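Local coordinates for protein putative phosphosugar isomerases (Salmonella typhimurium LT2, PDB 3FKJ) that probably binds phosphorylated sugars and may interconvert them as an isomerase of the SIS family, though its substrate is not established, at residues R29-I34 with A118-V123; E41-V46 with V92-S97. One frame throughout, in Å; residues are numbered along the deposited sequence.

Contact 1 (R29-I34 with A118-V123)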
loop_
_atom_site.group_PDB
_atom_site.type_symbol
_atom_site.label_atom_id
_atom_site.label_comp_id
_atom_site.label_asym_id
_atom_site.label_seq_id
_atom_site.Cartn_x
_atom_site.Cartn_y
_atom_site.Cartn_z
ATOM N N ARG A 29 10.860 -27.070 -4.832
ATOM C CA ARG A 29 12.112 -27.238 -5.593
ATOM C C ARG A 29 12.801 -25.904 -5.810
ATOM O O ARG A 29 14.016 -25.794 -5.694
ATOM C CB ARG A 29 11.888 -27.823 -6.980
ATOM C CG ARG A 29 11.274 -29.191 -7.089
ATOM C CD ARG A 29 11.033 -29.571 -8.594
ATOM N NE ARG A 29 10.390 -28.503 -9.393
ATOM C CZ ARG A 29 11.034 -27.523 -10.047
ATOM N NH1 ARG A 29 12.366 -27.428 -10.024
ATOM N NH2 ARG A 29 10.339 -26.614 -10.714
ATOM N N ILE A 30 12.032 -24.875 -6.150
ATOM C CA ILE A 30 12.662 -23.580 -6.432
ATOM C C ILE A 30 13.408 -23.039 -5.205
ATOM O O ILE A 30 14.573 -22.601 -5.314
ATOM C CB ILE A 30 11.667 -22.569 -7.032
ATOM C CG1 ILE A 30 11.247 -23.065 -8.434
ATOM C CG2 ILE A 30 12.298 -21.153 -7.102
ATOM C CD1 ILE A 30 10.039 -22.400 -9.018
ATOM N N ILE A 31 12.760 -23.105 -4.042
ATOM C CA ILE A 31 13.313 -22.525 -2.821
ATOM C C ILE A 31 14.492 -23.346 -2.289
ATOM O O ILE A 31 15.466 -22.748 -1.797
ATOM C CB ILE A 31 12.213 -22.299 -1.745
ATOM C CG1 ILE A 31 11.119 -21.346 -2.293
ATOM C CG2 ILE A 31 12.808 -21.775 -0.413
ATOM C CD1 ILE A 31 11.611 -19.967 -2.891
ATOM N N SER A 32 14.439 -24.687 -2.406
ATOM C CA SER A 32 15.603 -25.542 -2.073
ATOM C C SER A 32 16.802 -25.230 -2.960
ATOM O O SER A 32 17.929 -25.072 -2.457
ATOM C CB SER A 32 15.310 -27.042 -2.214
ATOM O OG SER A 32 14.036 -27.377 -1.706
ATOM N N ASP A 33 16.559 -25.148 -4.270
ATOM C CA ASP A 33 17.625 -24.825 -5.209
ATOM C C ASP A 33 18.291 -23.500 -4.867
ATOM O O ASP A 33 19.507 -23.400 -4.795
ATOM C CB ASP A 33 17.112 -24.789 -6.642
ATOM C CG ASP A 33 18.224 -25.018 -7.661
ATOM O OD1 ASP A 33 18.596 -26.192 -7.879
ATOM O OD2 ASP A 33 18.730 -24.031 -8.235
ATOM N N ILE A 34 17.485 -22.479 -4.622
ATOM C CA ILE A 34 18.016 -21.178 -4.262
ATOM C C ILE A 34 18.824 -21.245 -2.960
ATOM O O ILE A 34 19.920 -20.688 -2.877
ATOM C CB ILE A 34 16.901 -20.147 -4.124
ATOM C CG1 ILE A 34 16.233 -19.893 -5.488
ATOM C CG2 ILE A 34 17.456 -18.870 -3.484
ATOM C CD1 ILE A 34 14.767 -19.331 -5.379
ATOM N N ALA A 118 18.439 -13.659 -6.701
ATOM C CA ALA A 118 17.694 -14.695 -7.408
ATOM C C ALA A 118 16.362 -14.125 -7.850
ATOM O O ALA A 118 15.702 -13.384 -7.085
ATOM C CB ALA A 118 17.491 -15.929 -6.562
ATOM N N THR A 119 15.963 -14.473 -9.072
ATOM C CA THR A 119 14.692 -14.031 -9.621
ATOM C C THR A 119 13.760 -15.241 -9.867
ATOM O O THR A 119 14.184 -16.234 -10.395
ATOM C CB THR A 119 14.893 -13.221 -10.930
ATOM O OG1 THR A 119 15.696 -13.980 -11.840
ATOM C CG2 THR A 119 15.566 -11.906 -10.658
ATOM N N ILE A 120 12.504 -15.145 -9.416
ATOM C CA ILE A 120 11.466 -16.145 -9.730
ATOM C C ILE A 120 10.406 -15.412 -10.549
ATOM O O ILE A 120 9.819 -14.413 -10.085
ATOM C CB ILE A 120 10.800 -16.758 -8.463
ATOM C CG1 ILE A 120 11.836 -17.398 -7.511
ATOM C CG2 ILE A 120 9.722 -17.777 -8.855
ATOM C CD1 ILE A 120 11.254 -17.830 -6.167
ATOM N N GLY A 121 10.165 -15.901 -11.757
ATOM C CA GLY A 121 9.193 -15.301 -12.664
ATOM C C GLY A 121 7.948 -16.145 -12.791
ATOM O O GLY A 121 8.035 -17.320 -13.188
ATOM N N LEU A 122 6.793 -15.544 -12.462
ATOM C CA LEU A 122 5.474 -16.167 -12.694
ATOM C C LEU A 122 4.898 -15.640 -14.024
ATOM O O LEU A 122 4.750 -14.415 -14.216
ATOM C CB LEU A 122 4.517 -15.851 -11.534
ATOM C CG LEU A 122 4.636 -16.534 -10.163
ATOM C CD1 LEU A 122 5.988 -16.308 -9.523
ATOM C CD2 LEU A 122 3.564 -15.953 -9.273
ATOM N N VAL A 123 4.605 -16.552 -14.949
ATOM C CA VAL A 123 4.065 -16.181 -16.268
ATOM C C VAL A 123 2.876 -17.067 -16.597
ATOM O O VAL A 123 2.759 -18.168 -16.086
ATOM C CB VAL A 123 5.123 -16.307 -17.421
ATOM C CG1 VAL A 123 6.365 -15.470 -17.137
ATOM C CG2 VAL A 123 5.499 -17.777 -17.691
#
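Ile120 projects its CD1 methyl from strand 118-123 toward helix 22-35, into a group of three isoleucines, and most of the contact is built on that one carbon. Ile30 comes closest, its CG2 lying 3.6 Å from Ile120 CD1 and also touching Ile120 CG1. From the next turn Ile34 brings CD1 to 3.9 Å from Ile120 CD1, while Ile31 reaches the same methyl with its own CD1, the two side chains crossing at about a right angle. With CG1 of Ile120 anti to its carbonyl carbon (chi1 -56°) and CD1 extended beyond it (chi2 172°), the methyl is carried to the helix. Ile34 divides its branches: CD1 goes to Ile120, whereas CG2 rests 4.3 Å from Ala118 CB. The CA of Ile34 is 7.2 Å from the CA of Ala118, against 8.2 Å for the CA atoms of Ile30 and Ile120, consistent with the small side chain of Ala118 allowing a closer approach. No hydrogen bond joins the segments; van der Waals contact alone links them. Tyr136 and Ile138 of strand 136-139 also touch Ile30, and Ile166 of helix 155-170 meets Ile31. The helix segment, at 169° to the strand segment it covers, packs on one face of the parallel sheet, as in the three-layer alpha-beta-alpha sandwich of SIS domains.

Contact 2 (E41-V46 with V92-S97)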
loop_
_atom_site.group_PDB
_atom_site.type_symbol
_atom_site.label_atom_id
_atom_site.label_comp_id
_atom_site.label_asym_id
_atom_site.label_seq_id
_atom_site.Cartn_x
_atom_site.Cartn_y
_atom_site.Cartn_z
ATOM N N GLU A 41 17.655 -13.739 2.706
ATOM C CA GLU A 41 17.545 -12.749 3.783
ATOM C C GLU A 41 16.439 -11.726 3.544
ATOM O O GLU A 41 15.907 -11.146 4.496
ATOM C CB GLU A 41 18.883 -12.031 3.961
ATOM C CG GLU A 41 19.945 -12.903 4.594
ATOM C CD GLU A 41 21.338 -12.344 4.410
ATOM O OE1 GLU A 41 21.520 -11.114 4.413
ATOM O OE2 GLU A 41 22.253 -13.143 4.218
ATOM N N ARG A 42 16.137 -11.479 2.266
ATOM C CA ARG A 42 15.136 -10.504 1.845
ATOM C C ARG A 42 14.398 -11.064 0.650
ATOM O O ARG A 42 14.998 -11.725 -0.202
ATOM C CB ARG A 42 15.779 -9.184 1.456
ATOM C CG ARG A 42 16.726 -8.625 2.481
ATOM C CD ARG A 42 17.128 -7.220 2.105
ATOM N NE ARG A 42 16.025 -6.264 2.299
ATOM C CZ ARG A 42 15.902 -5.411 3.329
ATOM N NH1 ARG A 42 16.816 -5.361 4.292
ATOM N NH2 ARG A 42 14.852 -4.592 3.379
ATOM N N VAL A 43 13.091 -10.817 0.615
ATOM C CA VAL A 43 12.243 -11.077 -0.543
ATOM C C VAL A 43 11.635 -9.748 -1.004
ATOM O O VAL A 43 11.271 -8.895 -0.161
ATOM C CB VAL A 43 11.094 -12.075 -0.172
ATOM C CG1 VAL A 43 10.267 -12.431 -1.386
ATOM C CG2 VAL A 43 11.689 -13.319 0.432
ATOM N N TRP A 44 11.570 -9.564 -2.328
ATOM C CA TRP A 44 10.690 -8.584 -2.938
ATOM C C TRP A 44 9.692 -9.258 -3.832
ATOM O O TRP A 44 10.040 -10.110 -4.664
ATOM C CB TRP A 44 11.446 -7.550 -3.772
ATOM C CG TRP A 44 12.094 -6.481 -2.984
ATOM C CD1 TRP A 44 11.553 -5.265 -2.646
ATOM C CD2 TRP A 44 13.378 -6.521 -2.409
ATOM N NE1 TRP A 44 12.431 -4.554 -1.898
ATOM C CE2 TRP A 44 13.582 -5.279 -1.764
ATOM C CE3 TRP A 44 14.389 -7.493 -2.361
ATOM C CZ2 TRP A 44 14.772 -4.966 -1.078
ATOM C CZ3 TRP A 44 15.588 -7.169 -1.714
ATOM C CH2 TRP A 44 15.752 -5.922 -1.060
ATOM N N PHE A 45 8.448 -8.870 -3.638
ATOM C CA PHE A 45 7.378 -9.073 -4.600
ATOM C C PHE A 45 7.265 -7.864 -5.525
ATOM O O PHE A 45 7.027 -6.745 -5.074
ATOM C CB PHE A 45 6.083 -9.277 -3.868
ATOM C CG PHE A 45 6.085 -10.490 -3.020
ATOM C CD1 PHE A 45 6.013 -11.750 -3.607
ATOM C CD2 PHE A 45 6.182 -10.383 -1.636
ATOM C CE1 PHE A 45 6.006 -12.890 -2.817
ATOM C CE2 PHE A 45 6.192 -11.513 -0.830
ATOM C CZ PHE A 45 6.097 -12.779 -1.433
ATOM N N VAL A 46 7.446 -8.104 -6.824
ATOM C CA VAL A 46 7.511 -7.036 -7.777
ATOM C C VAL A 46 6.608 -7.308 -8.992
ATOM O O VAL A 46 6.642 -8.355 -9.616
ATOM C CB VAL A 46 8.982 -6.713 -8.169
ATOM C CG1 VAL A 46 9.067 -5.398 -9.004
ATOM C CG2 VAL A 46 9.879 -6.589 -6.903
ATOM N N VAL A 92 15.830 -12.481 -2.870
ATOM C CA VAL A 92 15.005 -13.154 -3.862
ATOM C C VAL A 92 13.953 -12.155 -4.333
ATOM O O VAL A 92 13.304 -11.457 -3.531
ATOM C CB VAL A 92 14.342 -14.430 -3.295
ATOM C CG1 VAL A 92 13.352 -15.009 -4.301
ATOM C CG2 VAL A 92 15.443 -15.466 -2.877
ATOM N N VAL A 93 13.844 -12.019 -5.641
ATOM C CA VAL A 93 12.872 -11.101 -6.240
ATOM C C VAL A 93 11.894 -11.953 -7.040
ATOM O O VAL A 93 12.285 -12.732 -7.913
ATOM C CB VAL A 93 13.533 -9.991 -7.102
ATOM C CG1 VAL A 93 12.445 -9.051 -7.706
ATOM C CG2 VAL A 93 14.567 -9.207 -6.269
ATOM N N ILE A 94 10.621 -11.839 -6.683
ATOM C CA ILE A 94 9.589 -12.653 -7.276
ATOM C C ILE A 94 8.706 -11.731 -8.086
ATOM O O ILE A 94 8.095 -10.804 -7.547
ATOM C CB ILE A 94 8.769 -13.429 -6.219
ATOM C CG1 ILE A 94 9.711 -14.169 -5.278
ATOM C CG2 ILE A 94 7.718 -14.361 -6.907
ATOM C CD1 ILE A 94 9.020 -14.847 -4.086
ATOM N N LEU A 95 8.683 -11.990 -9.397
ATOM C CA LEU A 95 7.981 -11.152 -10.360
ATOM C C LEU A 95 6.844 -11.925 -11.058
ATOM O O LEU A 95 6.907 -13.132 -11.183
ATOM C CB LEU A 95 8.994 -10.570 -11.351
ATOM C CG LEU A 95 10.257 -9.963 -10.714
ATOM C CD1 LEU A 95 11.496 -10.828 -10.942
ATOM C CD2 LEU A 95 10.475 -8.555 -11.280
ATOM N N ALA A 96 5.780 -11.219 -11.419
ATOM C CA ALA A 96 4.663 -11.784 -12.173
ATOM C C ALA A 96 4.305 -10.879 -13.334
ATOM O O ALA A 96 4.390 -9.651 -13.248
ATOM C CB ALA A 96 3.459 -12.004 -11.315
ATOM N N SER A 97 3.926 -11.502 -14.441
ATOM C CA SER A 97 3.407 -10.808 -15.630
ATOM C C SER A 97 2.595 -11.845 -16.405
ATOM O O SER A 97 3.140 -12.915 -16.745
ATOM C CB SER A 97 4.563 -10.315 -16.530
ATOM O OG SER A 97 4.079 -9.540 -17.628
#
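Trp44 is bonded to strand 92-97 through both its backbone N and its backbone O: the N donates to Val92 O over 2.8 Å, and the O receives Ile94 N at 2.7 Å in a nearly straight bond (174° at the hydrogen). Val92 N to Arg42 O and Val46 N to Ile94 O continue the parallel pattern, which fades at a weak, 3.5 Å link from Ala96 N to Val46 O. CA-H groups add to it, Val43 CA standing 3.2 Å from Val92 O.

Side chains then sort onto two faces. On one, Ile94 CD1 touches both Val43 CG1 and Phe45 CE1, each at 3.8 Å; Phe45 and Ile94 lie side by side, and Val43 CG1 covers one face of the ring, offset toward its rim. On the other, Val46 uses both sides of its fork: with CG1 anti to the backbone N (chi1 -170°), CG2 lies beside that N and meets Val93 CG1 at 3.6 Å, while CB and CG1 meet Leu95 CD2.

Farther out, Phe55 meets the Phe45 ring and Phe79 the Trp44 ring, and Ala108 of helix 103-115 packs on Val46 and Leu95. Arg42, at the strand's start, hydrogen-bonds through NH1 to Leu69 O of the second subunit. The two strands are neighbours inside a five-stranded parallel sheet of order 2-1-3-4-5, the flavodoxin-like topology of SIS domains.

Overall arrangement
Both contacts are buried and meet in one five-stranded parallel sheet, yet they work by different chemistry. Contact 2 pairs two neighbouring strands within the sheet, so backbone hydrogen bonds set its register and side chains complete it on both faces. Contact 1 lays a helix over one face and relies on apolar side chains, burying 180 Å² against 418 Å². Their centres are about 10 Å apart, and strands 91-97 and 118-123 are neighbours, with Leu122 N 2.7 Å from Leu95 O, a probable hydrogen bond. Along the chain contact 2 is nested inside the loop closed by contact 1; because both use the same sheet, together they join helix cover and strand pairing in one domain.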